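Local atomic coordinates of signal recognition particle 54 kDa protein (Aeropyrum pernix, PDB entry 7EPK), a protein that belongs to the SRP54 family and joins a helical bundle, a P-loop nucleotide-binding domain and a helical signal-peptide-binding domain in one chain. Residues Tyr382-Arg387 with Met396-Ile401; Pro62-Arg67 with Glu301-Leu306; Leu306-Glu311 with Met336-Pro341. All blocks are in the same frame, centred on the assembly; numbering follows the deposited sequence.

Contact 1. Residues Tyr382-Arg387 with Met396-Ile401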
loop_
_atom_site.group_PDB
_atom_site.type_symbol
_atom_site.label_atom_id
_atom_site.label_comp_id
_atom_site.label_asym_id
_atom_site.label_seq_id
_atom_site.Cartn_x
_atom_site.Cartn_y
_atom_site.Cartn_z
ATOM N N TYR A 382 -21.634 14.404 27.765
ATOM C CA TYR A 382 -22.680 13.754 26.938
ATOM C C TYR A 382 -24.033 14.416 27.211
ATOM O O TYR A 382 -24.834 14.503 26.278
ATOM C CB TYR A 382 -22.707 12.246 27.196
ATOM C CG TYR A 382 -21.469 11.547 26.703
ATOM C CD1 TYR A 382 -21.213 11.423 25.347
ATOM C CD2 TYR A 382 -20.521 11.078 27.589
ATOM C CE1 TYR A 382 -20.063 10.796 24.888
ATOM C CE2 TYR A 382 -19.367 10.462 27.148
ATOM C CZ TYR A 382 -19.135 10.305 25.794
ATOM O OH TYR A 382 -17.988 9.689 25.372
ATOM N N GLU A 383 -24.275 14.824 28.455
ATOM C CA GLU A 383 -25.520 15.518 28.875
ATOM C C GLU A 383 -25.558 16.903 28.228
ATOM O O GLU A 383 -26.579 17.266 27.626
ATOM C CB GLU A 383 -25.578 15.658 30.392
ATOM C CG GLU A 383 -26.848 16.310 30.899
ATOM C CD GLU A 383 -26.806 16.577 32.390
ATOM O OE1 GLU A 383 -26.134 17.544 32.745
ATOM O OE2 GLU A 383 -27.410 15.806 33.193
ATOM N N GLU A 384 -24.458 17.638 28.308
ATOM C CA GLU A 384 -24.286 18.909 27.561
ATOM C C GLU A 384 -24.501 18.684 26.064
ATOM O O GLU A 384 -25.275 19.436 25.502
ATOM C CB GLU A 384 -22.921 19.512 27.845
ATOM C CG GLU A 384 -22.794 19.894 29.298
ATOM C CD GLU A 384 -21.563 20.699 29.585
ATOM O OE1 GLU A 384 -21.395 21.044 30.756
ATOM O OE2 GLU A 384 -20.787 20.952 28.632
ATOM N N LEU A 385 -23.892 17.663 25.453
ATOM C CA LEU A 385 -24.064 17.419 23.988
ATOM C C LEU A 385 -25.564 17.386 23.678
ATOM O O LEU A 385 -25.977 17.918 22.654
ATOM C CB LEU A 385 -23.391 16.105 23.568
ATOM C CG LEU A 385 -21.958 16.156 23.001
ATOM C CD1 LEU A 385 -21.472 17.558 22.641
ATOM C CD2 LEU A 385 -20.976 15.485 23.950
ATOM N N ASP A 386 -26.345 16.814 24.586
ATOM C CA ASP A 386 -27.787 16.528 24.377
ATOM C C ASP A 386 -28.588 17.803 24.583
ATOM O O ASP A 386 -29.495 18.053 23.798
ATOM C CB ASP A 386 -28.302 15.461 25.342
ATOM C CG ASP A 386 -29.713 15.038 25.001
ATOM O OD1 ASP A 386 -30.045 15.036 23.798
ATOM O OD2 ASP A 386 -30.463 14.727 25.935
ATOM N N ARG A 387 -28.255 18.531 25.644
ATOM C CA ARG A 387 -28.984 19.720 26.129
ATOM C C ARG A 387 -27.978 20.855 26.296
ATOM O O ARG A 387 -27.524 21.149 27.399
ATOM C CB ARG A 387 -29.693 19.345 27.438
ATOM C CG ARG A 387 -30.934 18.476 27.258
ATOM C CD ARG A 387 -31.447 17.920 28.572
ATOM N NE ARG A 387 -31.752 18.982 29.525
ATOM C CZ ARG A 387 -31.507 18.938 30.839
ATOM N NH1 ARG A 387 -30.953 17.874 31.405
ATOM N NH2 ARG A 387 -31.830 19.969 31.599
ATOM N N MET A 396 -19.612 26.709 30.940
ATOM C CA MET A 396 -18.981 27.500 29.851
ATOM C C MET A 396 -17.486 27.609 30.147
ATOM O O MET A 396 -16.655 27.365 29.234
ATOM C CB MET A 396 -19.608 28.896 29.780
ATOM C CG MET A 396 -19.660 29.473 28.386
ATOM S SD MET A 396 -20.969 30.723 28.192
ATOM C CE MET A 396 -22.424 29.685 28.109
ATOM N N ARG A 397 -17.178 27.927 31.407
ATOM C CA ARG A 397 -15.802 28.036 31.952
ATOM C C ARG A 397 -15.109 26.669 31.842
ATOM O O ARG A 397 -14.067 26.615 31.177
ATOM C CB ARG A 397 -15.858 28.592 33.381
ATOM C CG ARG A 397 -14.505 28.710 34.072
ATOM C CD ARG A 397 -13.569 29.745 33.466
ATOM N NE ARG A 397 -12.194 29.577 33.933
ATOM C CZ ARG A 397 -11.175 30.385 33.645
ATOM N NH1 ARG A 397 -11.353 31.452 32.880
ATOM N NH2 ARG A 397 -9.974 30.120 34.133
ATOM N N ARG A 398 -15.665 25.605 32.435
ATOM C CA ARG A 398 -15.032 24.249 32.428
ATOM C C ARG A 398 -14.707 23.863 30.983
ATOM O O ARG A 398 -13.617 23.294 30.763
ATOM C CB ARG A 398 -15.910 23.157 33.056
ATOM C CG ARG A 398 -15.283 21.760 33.060
ATOM C CD ARG A 398 -16.214 20.607 33.457
ATOM N NE ARG A 398 -17.488 20.592 32.731
ATOM C CZ ARG A 398 -17.659 20.185 31.473
ATOM N NH1 ARG A 398 -16.638 19.733 30.768
ATOM N NH2 ARG A 398 -18.854 20.241 30.916
ATOM N N ILE A 399 -15.613 24.180 30.052
ATOM C CA ILE A 399 -15.516 23.799 28.612
ATOM C C ILE A 399 -14.286 24.499 28.016
ATOM O O ILE A 399 -13.438 23.805 27.414
ATOM C CB ILE A 399 -16.846 24.107 27.886
ATOM C CG1 ILE A 399 -17.967 23.186 28.378
ATOM C CG2 ILE A 399 -16.696 24.031 26.375
ATOM C CD1 ILE A 399 -19.346 23.597 27.930
ATOM N N ALA A 400 -14.152 25.806 28.248
ATOM C CA ALA A 400 -13.022 26.647 27.774
ATOM C C ALA A 400 -11.655 26.052 28.159
ATOM O O ALA A 400 -10.739 26.086 27.304
ATOM C CB ALA A 400 -13.173 28.044 28.324
ATOM N N ILE A 401 -11.512 25.552 29.396
ATOM C CA ILE A 401 -10.241 24.994 29.969
ATOM C C ILE A 401 -9.876 23.715 29.215
ATOM O O ILE A 401 -8.770 23.663 28.662
ATOM C CB ILE A 401 -10.356 24.724 31.489
ATOM C CG1 ILE A 401 -10.040 25.968 32.333
ATOM C CG2 ILE A 401 -9.481 23.541 31.911
ATOM C CD1 ILE A 401 -10.986 27.142 32.138
#

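Contact 2. Residues Pro62-Arg67 with Glu301-Leu306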
loop_
_atom_site.group_PDB
_atom_site.type_symbol
_atom_site.label_atom_id
_atom_site.label_comp_id
_atom_site.label_asym_id
_atom_site.label_seq_id
_atom_site.Cartn_x
_atom_site.Cartn_y
_atom_site.Cartn_z
ATOM N N PRO A 62 -24.165 7.564 -2.283
ATOM C CA PRO A 62 -24.959 8.641 -2.880
ATOM C C PRO A 62 -24.076 9.574 -3.716
ATOM O O PRO A 62 -23.154 10.139 -3.181
ATOM C CB PRO A 62 -25.579 9.337 -1.656
ATOM C CG PRO A 62 -25.760 8.219 -0.648
ATOM C CD PRO A 62 -24.570 7.303 -0.887
ATOM N N GLY A 63 -24.315 9.611 -5.027
ATOM C CA GLY A 63 -23.655 10.555 -5.943
ATOM C C GLY A 63 -22.612 9.910 -6.833
ATOM O O GLY A 63 -22.437 10.437 -7.967
ATOM N N VAL A 64 -21.921 8.860 -6.355
ATOM C CA VAL A 64 -20.795 8.214 -7.104
ATOM C C VAL A 64 -21.375 7.461 -8.303
ATOM O O VAL A 64 -22.340 6.695 -8.116
ATOM C CB VAL A 64 -19.943 7.266 -6.237
ATOM C CG1 VAL A 64 -18.905 6.530 -7.077
ATOM C CG2 VAL A 64 -19.273 8.003 -5.088
ATOM N N THR A 65 -20.782 7.648 -9.481
ATOM C CA THR A 65 -21.155 6.919 -10.721
ATOM C C THR A 65 -20.891 5.415 -10.535
ATOM O O THR A 65 -19.912 5.055 -9.858
ATOM C CB THR A 65 -20.448 7.453 -11.982
ATOM O OG1 THR A 65 -19.050 7.140 -12.047
ATOM C CG2 THR A 65 -20.615 8.944 -12.185
ATOM N N ARG A 66 -21.787 4.588 -11.076
ATOM C CA ARG A 66 -21.663 3.114 -11.278
ATOM C C ARG A 66 -20.241 2.691 -11.699
ATOM O O ARG A 66 -19.715 1.736 -11.099
ATOM C CB ARG A 66 -22.693 2.634 -12.313
ATOM C CG ARG A 66 -22.857 3.492 -13.573
ATOM C CD ARG A 66 -22.009 4.758 -13.800
ATOM N NE ARG A 66 -21.823 5.149 -15.199
ATOM C CZ ARG A 66 -20.924 6.028 -15.662
ATOM N NH1 ARG A 66 -20.049 6.617 -14.861
ATOM N NH2 ARG A 66 -20.885 6.301 -16.957
ATOM N N ARG A 67 -19.643 3.349 -12.691
ATOM C CA ARG A 67 -18.333 2.950 -13.260
ATOM C C ARG A 67 -17.246 3.262 -12.234
ATOM O O ARG A 67 -16.452 2.349 -11.930
ATOM C CB ARG A 67 -18.047 3.659 -14.584
ATOM C CG ARG A 67 -18.830 3.079 -15.752
ATOM C CD ARG A 67 -18.838 4.009 -16.951
ATOM N NE ARG A 67 -19.968 3.693 -17.796
ATOM C CZ ARG A 67 -19.870 3.126 -18.974
ATOM N NH1 ARG A 67 -18.674 2.866 -19.467
ATOM N NH2 ARG A 67 -20.965 2.822 -19.656
ATOM N N GLU A 301 -10.237 10.297 -5.561
ATOM C CA GLU A 301 -10.569 11.652 -5.028
ATOM C C GLU A 301 -11.987 12.028 -5.487
ATOM O O GLU A 301 -12.818 12.321 -4.610
ATOM C CB GLU A 301 -9.512 12.700 -5.402
ATOM C CG GLU A 301 -8.488 12.949 -4.293
ATOM C CD GLU A 301 -9.034 13.585 -3.017
ATOM O OE1 GLU A 301 -8.729 13.068 -1.915
ATOM O OE2 GLU A 301 -9.764 14.598 -3.122
ATOM N N ARG A 302 -12.263 11.968 -6.793
ATOM C CA ARG A 302 -13.619 12.143 -7.391
ATOM C C ARG A 302 -14.683 11.458 -6.511
ATOM O O ARG A 302 -15.772 12.034 -6.384
ATOM C CB ARG A 302 -13.615 11.603 -8.825
ATOM C CG ARG A 302 -14.912 11.787 -9.601
ATOM C CD ARG A 302 -14.693 11.744 -11.109
ATOM N NE ARG A 302 -14.069 10.495 -11.536
ATOM C CZ ARG A 302 -13.150 10.359 -12.502
ATOM N NH1 ARG A 302 -12.659 9.161 -12.786
ATOM N NH2 ARG A 302 -12.711 11.405 -13.181
ATOM N N ILE A 303 -14.379 10.303 -5.898
ATOM C CA ILE A 303 -15.290 9.559 -4.972
ATOM C C ILE A 303 -15.255 10.201 -3.577
ATOM O O ILE A 303 -16.339 10.438 -3.032
ATOM C CB ILE A 303 -14.946 8.052 -4.907
ATOM C CG1 ILE A 303 -15.326 7.311 -6.197
ATOM C CG2 ILE A 303 -15.585 7.398 -3.689
ATOM C CD1 ILE A 303 -14.925 5.842 -6.215
ATOM N N LYS A 304 -14.073 10.447 -3.000
ATOM C CA LYS A 304 -13.924 10.955 -1.596
ATOM C C LYS A 304 -14.522 12.374 -1.463
ATOM O O LYS A 304 -15.176 12.637 -0.441
ATOM C CB LYS A 304 -12.465 10.865 -1.113
ATOM C CG LYS A 304 -12.161 9.801 -0.053
ATOM C CD LYS A 304 -12.782 8.407 -0.297
ATOM C CE LYS A 304 -11.810 7.313 -0.714
ATOM N NZ LYS A 304 -11.837 7.020 -2.171
ATOM N N SER A 305 -14.359 13.258 -2.450
ATOM C CA SER A 305 -15.092 14.553 -2.507
ATOM C C SER A 305 -16.566 14.288 -2.218
ATOM O O SER A 305 -17.057 14.789 -1.197
ATOM C CB SER A 305 -14.937 15.231 -3.826
ATOM O OG SER A 305 -13.568 15.296 -4.187
ATOM N N LEU A 306 -17.198 13.459 -3.059
ATOM C CA LEU A 306 -18.653 13.133 -3.035
ATOM C C LEU A 306 -19.075 12.575 -1.670
ATOM O O LEU A 306 -20.159 12.949 -1.205
ATOM C CB LEU A 306 -18.978 12.148 -4.161
ATOM C CG LEU A 306 -19.454 12.774 -5.473
ATOM C CD1 LEU A 306 -18.633 14.002 -5.860
ATOM C CD2 LEU A 306 -19.425 11.747 -6.594
#

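Contact 3. Residues Leu306-Glu311 with Met336-Pro341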
loop_
_atom_site.group_PDB
_atom_site.type_symbol
_atom_site.label_atom_id
_atom_site.label_comp_id
_atom_site.label_asym_id
_atom_site.label_seq_id
_atom_site.Cartn_x
_atom_site.Cartn_y
_atom_site.Cartn_z
ATOM N N LEU A 306 -17.198 13.459 -3.059
ATOM C CA LEU A 306 -18.653 13.133 -3.035
ATOM C C LEU A 306 -19.075 12.575 -1.670
ATOM O O LEU A 306 -20.159 12.949 -1.205
ATOM C CB LEU A 306 -18.978 12.148 -4.161
ATOM C CG LEU A 306 -19.454 12.774 -5.473
ATOM C CD1 LEU A 306 -18.633 14.002 -5.860
ATOM C CD2 LEU A 306 -19.425 11.747 -6.594
ATOM N N GLU A 307 -18.261 11.733 -1.038
ATOM C CA GLU A 307 -18.582 11.151 0.293
ATOM C C GLU A 307 -18.478 12.254 1.351
ATOM O O GLU A 307 -19.192 12.183 2.368
ATOM C CB GLU A 307 -17.664 9.964 0.583
ATOM C CG GLU A 307 -17.858 8.821 -0.403
ATOM C CD GLU A 307 -17.256 7.486 0.000
ATOM O OE1 GLU A 307 -17.146 7.215 1.224
ATOM O OE2 GLU A 307 -16.898 6.715 -0.915
ATOM N N GLU A 308 -17.623 13.251 1.115
ATOM C CA GLU A 308 -17.487 14.427 2.012
ATOM C C GLU A 308 -18.770 15.268 1.868
ATOM O O GLU A 308 -19.524 15.364 2.880
ATOM C CB GLU A 308 -16.175 15.173 1.727
ATOM C CG GLU A 308 -14.918 14.456 2.235
ATOM C CD GLU A 308 -13.581 14.919 1.646
ATOM O OE1 GLU A 308 -12.519 14.609 2.240
ATOM O OE2 GLU A 308 -13.588 15.564 0.573
ATOM N N ALA A 309 -19.044 15.789 0.656
ATOM C CA ALA A 309 -20.266 16.558 0.284
ATOM C C ALA A 309 -21.549 15.872 0.790
ATOM O O ALA A 309 -22.464 16.600 1.210
ATOM C CB ALA A 309 -20.321 16.754 -1.204
ATOM N N GLY A 310 -21.619 14.534 0.755
ATOM C CA GLY A 310 -22.728 13.731 1.309
ATOM C C GLY A 310 -22.919 13.949 2.805
ATOM O O GLY A 310 -24.094 14.048 3.245
ATOM N N GLU A 311 -21.820 14.004 3.571
ATOM C CA GLU A 311 -21.837 14.358 5.020
ATOM C C GLU A 311 -22.339 15.799 5.180
ATOM O O GLU A 311 -23.199 16.031 6.040
ATOM C CB GLU A 311 -20.468 14.194 5.684
ATOM C CG GLU A 311 -20.294 12.872 6.412
ATOM C CD GLU A 311 -21.104 12.713 7.688
ATOM O OE1 GLU A 311 -20.499 12.722 8.790
ATOM O OE2 GLU A 311 -22.334 12.566 7.580
ATOM N N MET A 336 -17.029 20.211 6.535
ATOM C CA MET A 336 -16.599 21.512 5.953
ATOM C C MET A 336 -15.066 21.611 5.958
ATOM O O MET A 336 -14.484 21.951 4.893
ATOM C CB MET A 336 -17.184 22.677 6.756
ATOM C CG MET A 336 -18.677 22.802 6.625
ATOM S SD MET A 336 -19.304 24.005 7.792
ATOM C CE MET A 336 -18.885 25.506 6.911
ATOM N N ARG A 337 -14.439 21.318 7.102
ATOM C CA ARG A 337 -12.961 21.333 7.264
ATOM C C ARG A 337 -12.295 20.563 6.112
ATOM O O ARG A 337 -11.743 21.226 5.227
ATOM C CB ARG A 337 -12.584 20.790 8.643
ATOM C CG ARG A 337 -12.837 21.776 9.773
ATOM C CD ARG A 337 -12.232 21.309 11.076
ATOM N NE ARG A 337 -10.796 21.155 10.938
ATOM C CZ ARG A 337 -9.999 20.689 11.886
ATOM N NH1 ARG A 337 -10.488 20.330 13.065
ATOM N NH2 ARG A 337 -8.704 20.587 11.642
ATOM N N LYS A 338 -12.343 19.227 6.095
ATOM C CA LYS A 338 -11.831 18.441 4.937
ATOM C C LYS A 338 -12.828 18.600 3.794
ATOM O O LYS A 338 -13.717 17.745 3.675
ATOM C CB LYS A 338 -11.523 16.961 5.229
ATOM C CG LYS A 338 -12.516 16.142 6.051
ATOM C CD LYS A 338 -11.854 14.963 6.774
ATOM C CE LYS A 338 -10.633 15.350 7.598
ATOM N NZ LYS A 338 -9.924 14.180 8.176
ATOM N N LEU A 339 -12.673 19.689 3.036
ATOM C CA LEU A 339 -13.454 20.032 1.820
ATOM C C LEU A 339 -12.883 21.319 1.213
ATOM O O LEU A 339 -12.472 21.270 0.048
ATOM C CB LEU A 339 -14.933 20.195 2.185
ATOM C CG LEU A 339 -15.954 19.859 1.096
ATOM C CD1 LEU A 339 -15.429 18.832 0.101
ATOM C CD2 LEU A 339 -17.245 19.355 1.719
ATOM N N GLY A 340 -12.847 22.418 1.977
ATOM C CA GLY A 340 -12.187 23.679 1.580
ATOM C C GLY A 340 -13.071 24.903 1.814
ATOM O O GLY A 340 -13.688 25.026 2.873
ATOM N N PRO A 341 -13.139 25.858 0.850
ATOM C CA PRO A 341 -14.025 27.020 0.952
ATOM C C PRO A 341 -15.360 26.828 0.207
ATOM O O PRO A 341 -15.912 27.799 -0.275
ATOM C CB PRO A 341 -13.133 28.089 0.304
ATOM C CG PRO A 341 -12.447 27.349 -0.840
ATOM C CD PRO A 341 -12.336 25.906 -0.385
#

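Contact 1. Residues Tyr382-Arg387 with Met396-Ile401
The closest pair of CA atoms, those of E384 and I399, is 10.1 Å apart, so short helix 382-386 meets helix 393-402 only through side chains, the longest of them E384 and R398. E384 spans the gap because its CG lies anti to its own carbonyl carbon (chi1 -64°) and the chain beyond is extended. R398 comes from the opposite direction, its chain bent at chi3, and brings NH2 to within 2.7 Å of E384 OE1. This is a salt bridge whose hydrogen bond is weak, the N-H...O angle being 127°. The carboxylate lies at the edge of the guanidinium, with the two planes 42° apart. NH2 alone of the R398 nitrogens meets E384, while NH1 bonds S379 O. E384 OE1 also forms a salt bridge with R395 NH1, and two arginines would probably favour the ionised form of this buried acid. The other oxygen, OE2, meets the CD1 end of I399, with CG1 next at 3.6 Å. Arginine suits the exposed side, where length and charge are needed; isoleucine suits the buried one, for it touches I376 of helix 367-379 and V410 of helix 409-423 in the signal peptide binding domain.

Contact 2. Residues Pro62-Arg67 with Glu301-Leu306
V64 turns its two methyl groups against different parts of helix 293-320, crossing both I303 and L306 obliquely. Its CG1, anti to the backbone N (chi1 174°), lies 3.8 Å from I303 CG1. Its CG2 fits between two branches, 4.0 Å from I303 CG2 and also 4.0 Å from L306 CD2. I303 thus offers its flank, both gamma carbons facing the valine, whereas L306 reaches across with a single methyl. That same CD2 lies against the backbone, 3.6 Å from G63 O and 3.8 Å from V64 CA. G63 has phi near 107°, which suits glycine, and a residue without a side chain lets the chain pass close to L306. Just beyond, T65 is the N-cap of helix 66-81, its OG1 accepting from D68 N, so the strip facing helix 293-320 leads straight into a capped helix. A polar link to helix 66-81 is made nearby by the R302-D68 salt bridge. Between the two segments themselves the chemistry is apolar: compact branched side chains pack by shape, and burying V64 and I303 from water probably contributes.

Contact 3. Residues Leu306-Glu311 with Met336-Pro341
An inverse gamma turn centred on K338, where the chain leaves helix 326-337, brings K338 and L339 up against E308 and A309 of helix 293-320. The nearest CA atoms, of E308 and L339, are 6.9 Å apart. E308 makes the largest share of the contact: its CG is anti to the carbonyl carbon (chi1 -74°) and the extended chain runs at about a right angle to K338, placing CD 3.5 Å from K338 O. Carboxylate and carbonyl are both acceptors, so this is proximity without a bond. K338 touches with the root of its side chain, CB lying 3.9 Å from E308 OE1, while the amine goes elsewhere; NZ and OE1 are 6.5 Å apart, where opposite charges would attract only loosely. The turn follows a helix of the signal peptide binding domain and meets the long helix leading into it, so the contact packs a helix end against a helix side. The L339 side chain runs antiparallel beside that of E308, with CD1 3.8 Å from E308 OE2. Its second methyl, CD2, rests 4.1 Å from A309 N, and the small alanine is consistent with a leucine methyl lying near the helix backbone.

In the fold
Contacts 2 and 3 are successive stations on helix 293-320, their centres 12 Å apart, and they share L306. That leucine touches G63 and V64 in contact 2 but makes no contact with 336-341 in contact 3, so the helix meets first the loop leading into helix 66-81, then, within about a turn, the turn that follows helix 326-337. Contact 1 stands apart, its centre 26 Å from that of contact 3 and 37 Å from that of contact 2, and 41 Å from the centre of the chain. The residues lining the GDP pocket fall between 104 and 273, and none belongs to these contacts.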